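Local coordinates for Lin0431 protein (Listeria innocua, PDB 3LD7) that is of unknown function; this piece of it is a small, mainly beta domain of the NusG domain II family, at residues Glu56-Gly64 with Thr76-Val84. Numbering follows the deposited sequence.
Sequences EDNSPDQVG and TIVCLPHKV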
loop_
_atom_site.group_PDB
_atom_site.type_symbol
_atom_site.label_atom_id
_atom_site.label_comp_id
_atom_site.label_asym_id
_atom_site.label_seq_id
_atom_site.Cartn_x
_atom_site.Cartn_y
_atom_site.Cartn_z
ATOM N N GLU A 56 4.822 6.171 -5.933
ATOM C CA GLU A 56 6.028 6.972 -5.915
ATOM C C GLU A 56 6.355 7.283 -4.478
ATOM O O GLU A 56 5.459 7.419 -3.643
ATOM C CB GLU A 56 5.771 8.254 -6.715
ATOM C CG GLU A 56 6.792 9.331 -6.607
ATOM C CD GLU A 56 6.201 10.673 -7.026
ATOM O OE1 GLU A 56 5.514 10.730 -8.065
ATOM O OE2 GLU A 56 6.384 11.657 -6.294
ATOM N N ASP A 57 7.644 7.379 -4.171
ATOM C CA ASP A 57 8.068 7.807 -2.844
ATOM C C ASP A 57 9.492 8.316 -2.904
ATOM O O ASP A 57 10.154 8.153 -3.942
ATOM C CB ASP A 57 7.852 6.724 -1.749
ATOM C CG ASP A 57 8.776 5.542 -1.865
ATOM O OD1 ASP A 57 9.990 5.724 -2.123
ATOM O OD2 ASP A 57 8.287 4.413 -1.609
ATOM N N ASN A 58 9.934 8.987 -1.839
ATOM C CA ASN A 58 11.317 9.449 -1.772
ATOM C C ASN A 58 12.196 8.619 -0.846
ATOM O O ASN A 58 13.197 9.107 -0.282
ATOM C CB ASN A 58 11.400 10.950 -1.471
ATOM C CG ASN A 58 10.773 11.326 -0.154
ATOM O OD1 ASN A 58 10.138 10.508 0.509
ATOM N ND2 ASN A 58 10.935 12.588 0.225
ATOM N N SER A 59 11.824 7.357 -0.684
ATOM C CA SER A 59 12.668 6.458 0.095
ATOM C C SER A 59 14.034 6.319 -0.566
ATOM O O SER A 59 14.166 6.412 -1.793
ATOM C CB SER A 59 12.007 5.079 0.264
ATOM O OG SER A 59 11.981 4.335 -0.955
ATOM N N PRO A 60 15.064 6.103 0.257
ATOM C CA PRO A 60 16.396 5.939 -0.333
ATOM C C PRO A 60 16.544 4.646 -1.134
ATOM O O PRO A 60 17.381 4.614 -2.049
ATOM C CB PRO A 60 17.322 5.948 0.884
ATOM C CG PRO A 60 16.434 5.544 2.045
ATOM C CD PRO A 60 15.086 6.121 1.732
ATOM N N ASP A 61 15.768 3.612 -0.803
ATOM C CA ASP A 61 16.008 2.274 -1.368
ATOM C C ASP A 61 15.033 1.900 -2.484
ATOM O O ASP A 61 15.332 1.039 -3.318
ATOM C CB ASP A 61 16.030 1.183 -0.274
ATOM C CG ASP A 61 14.743 1.124 0.552
ATOM O OD1 ASP A 61 13.937 2.064 0.471
ATOM O OD2 ASP A 61 14.551 0.145 1.323
ATOM N N GLN A 62 13.862 2.543 -2.497
ATOM C CA GLN A 62 12.852 2.273 -3.538
ATOM C C GLN A 62 12.356 0.813 -3.619
ATOM O O GLN A 62 11.779 0.401 -4.612
ATOM C CB GLN A 62 13.351 2.733 -4.915
ATOM C CG GLN A 62 13.624 4.210 -4.982
ATOM C CD GLN A 62 12.350 5.016 -4.972
ATOM O OE1 GLN A 62 11.489 4.871 -5.857
ATOM N NE2 GLN A 62 12.216 5.869 -3.973
ATOM N N VAL A 63 12.553 0.046 -2.562
ATOM C CA VAL A 63 12.194 -1.363 -2.586
ATOM C C VAL A 63 10.692 -1.554 -2.733
ATOM O O VAL A 63 10.241 -2.387 -3.506
ATOM C CB VAL A 63 12.694 -2.075 -1.302
ATOM C CG1 VAL A 63 11.999 -3.422 -1.107
ATOM C CG2 VAL A 63 14.188 -2.201 -1.347
ATOM N N GLY A 64 9.911 -0.772 -2.000
ATOM C CA GLY A 64 8.466 -0.927 -2.055
ATOM C C GLY A 64 7.904 -0.526 -3.407
ATOM O O GLY A 64 7.043 -1.221 -3.976
ATOM N N THR A 76 2.452 -8.587 0.057
ATOM C CA THR A 76 2.862 -7.452 0.877
ATOM C C THR A 76 3.652 -6.448 0.080
ATOM O O THR A 76 4.209 -6.766 -0.983
ATOM C CB THR A 76 3.754 -7.912 2.055
ATOM O OG1 THR A 76 4.922 -8.597 1.554
ATOM C CG2 THR A 76 2.987 -8.841 2.973
ATOM N N ILE A 77 3.686 -5.229 0.599
ATOM C CA ILE A 77 4.596 -4.198 0.110
ATOM C C ILE A 77 5.253 -3.585 1.315
ATOM O O ILE A 77 4.607 -3.346 2.329
ATOM C CB ILE A 77 3.852 -3.066 -0.652
ATOM C CG1 ILE A 77 3.018 -3.649 -1.789
ATOM C CG2 ILE A 77 4.862 -2.047 -1.221
ATOM C CD1 ILE A 77 2.048 -2.629 -2.410
ATOM N N VAL A 78 6.552 -3.352 1.251
ATOM C CA VAL A 78 7.190 -2.734 2.402
ATOM C C VAL A 78 8.076 -1.582 1.973
ATOM O O VAL A 78 8.819 -1.673 0.980
ATOM C CB VAL A 78 7.992 -3.743 3.200
ATOM C CG1 VAL A 78 8.996 -4.370 2.303
ATOM C CG2 VAL A 78 8.654 -3.070 4.384
ATOM N N CYS A 79 7.978 -0.481 2.707
ATOM C CA CYS A 79 8.934 0.611 2.574
ATOM C C CYS A 79 9.535 0.770 3.940
ATOM O O CYS A 79 8.983 1.452 4.804
ATOM C CB CYS A 79 8.285 1.929 2.115
ATOM S SG CYS A 79 9.508 3.277 2.037
ATOM N N LEU A 80 10.653 0.079 4.159
ATOM C CA LEU A 80 11.239 0.011 5.508
ATOM C C LEU A 80 11.691 1.375 6.078
ATOM O O LEU A 80 11.357 1.719 7.203
ATOM C CB LEU A 80 12.360 -1.039 5.573
ATOM C CG LEU A 80 12.160 -2.021 6.708
ATOM C CD1 LEU A 80 13.190 -3.099 6.645
ATOM C CD2 LEU A 80 12.206 -1.306 8.053
ATOM N N PRO A 81 12.404 2.175 5.285
ATOM C CA PRO A 81 12.847 3.478 5.817
ATOM C C PRO A 81 11.707 4.368 6.278
ATOM O O PRO A 81 11.889 5.162 7.212
ATOM C CB PRO A 81 13.589 4.117 4.626
ATOM C CG PRO A 81 14.088 2.909 3.844
ATOM C CD PRO A 81 12.951 1.906 3.949
ATOM N N HIS A 82 10.549 4.257 5.630
ATOM C CA HIS A 82 9.397 5.073 6.037
ATOM C C HIS A 82 8.444 4.319 6.945
ATOM O O HIS A 82 7.387 4.852 7.326
ATOM C CB HIS A 82 8.651 5.566 4.798
ATOM C CG HIS A 82 9.463 6.500 3.947
ATOM N ND1 HIS A 82 8.975 7.069 2.790
ATOM C CD2 HIS A 82 10.737 6.959 4.078
ATOM C CE1 HIS A 82 9.900 7.853 2.256
ATOM N NE2 HIS A 82 10.989 7.786 3.008
ATOM N N LYS A 83 8.772 3.067 7.248
ATOM C CA LYS A 83 7.965 2.230 8.161
ATOM C C LYS A 83 6.558 1.975 7.632
ATOM O O LYS A 83 5.591 1.806 8.404
ATOM C CB LYS A 83 7.930 2.817 9.580
ATOM C CG LYS A 83 9.344 3.114 10.132
ATOM C CD LYS A 83 9.289 3.547 11.584
ATOM C CE LYS A 83 10.677 3.908 12.084
ATOM N NZ LYS A 83 10.698 4.286 13.514
ATOM N N VAL A 84 6.445 1.922 6.315
ATOM C CA VAL A 84 5.146 1.712 5.690
ATOM C C VAL A 84 5.018 0.267 5.283
ATOM O O VAL A 84 5.953 -0.316 4.714
ATOM C CB VAL A 84 4.944 2.656 4.473
ATOM C CG1 VAL A 84 3.713 2.227 3.653
ATOM C CG2 VAL A 84 4.775 4.108 4.969
HETATM O O HOH W 1 13.168 9.446 2.532
HETATM O O HOH W 2 12.132 -0.992 2.000
#
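Asp57 OD1 is gripped twice by Ser59, the residue that lays its CB over the ring of His82: Ser59 OG donates to it at 2.7 Å and Ser59 N, closing an Asx turn, at 2.8 Å, both from the same face of the carboxylate. Ser59 OG in turn accepts from Gln62 N, an ST motif just ahead of helix 63-67, and Gln62 NE2 reaches back to the carbonyls of Asp57 and Ser59; Ser59 O lies almost exactly in the amide plane of Gln62. The loop after strand 51-57 is thereby braced from inside before it meets the beta turn Leu80-Lys83, which with its G1 bulge joins strands 76-79 and 84-90.

Ser59 CB makes a CH-pi contact with His82, 4.2 Å from the ring centroid and 20° off the normal, and it also touches Cys79 SG at 3.6 Å. With chi1 at 177°, SG swings away from its own backbone N and ends up against that serine. At the rim of the imidazole, Asn58 OD1 lies 3.2 Å from His82 CE1, amide and ring planes 77° apart; the same amide also bonds to Ala40 and Tyr42. A water in the ring plane joins His82 NE2 to Asn58 O, while His82 ND1 has a weak bond to Asn43. Farther out, Pro60 CD rests on Pro81 CB, and the Asp61 carboxylate lies against the Pro81 ring while Asp61 OD2 accepts from a second water, which accepts from Leu80 N. At the helix start, Gly64 CA packs 3.1 Å from Val78 O.

None of the direct hydrogen bonds runs between the segments, so loop and helix start hold to the edge strand and turn by close contact and two water bridges.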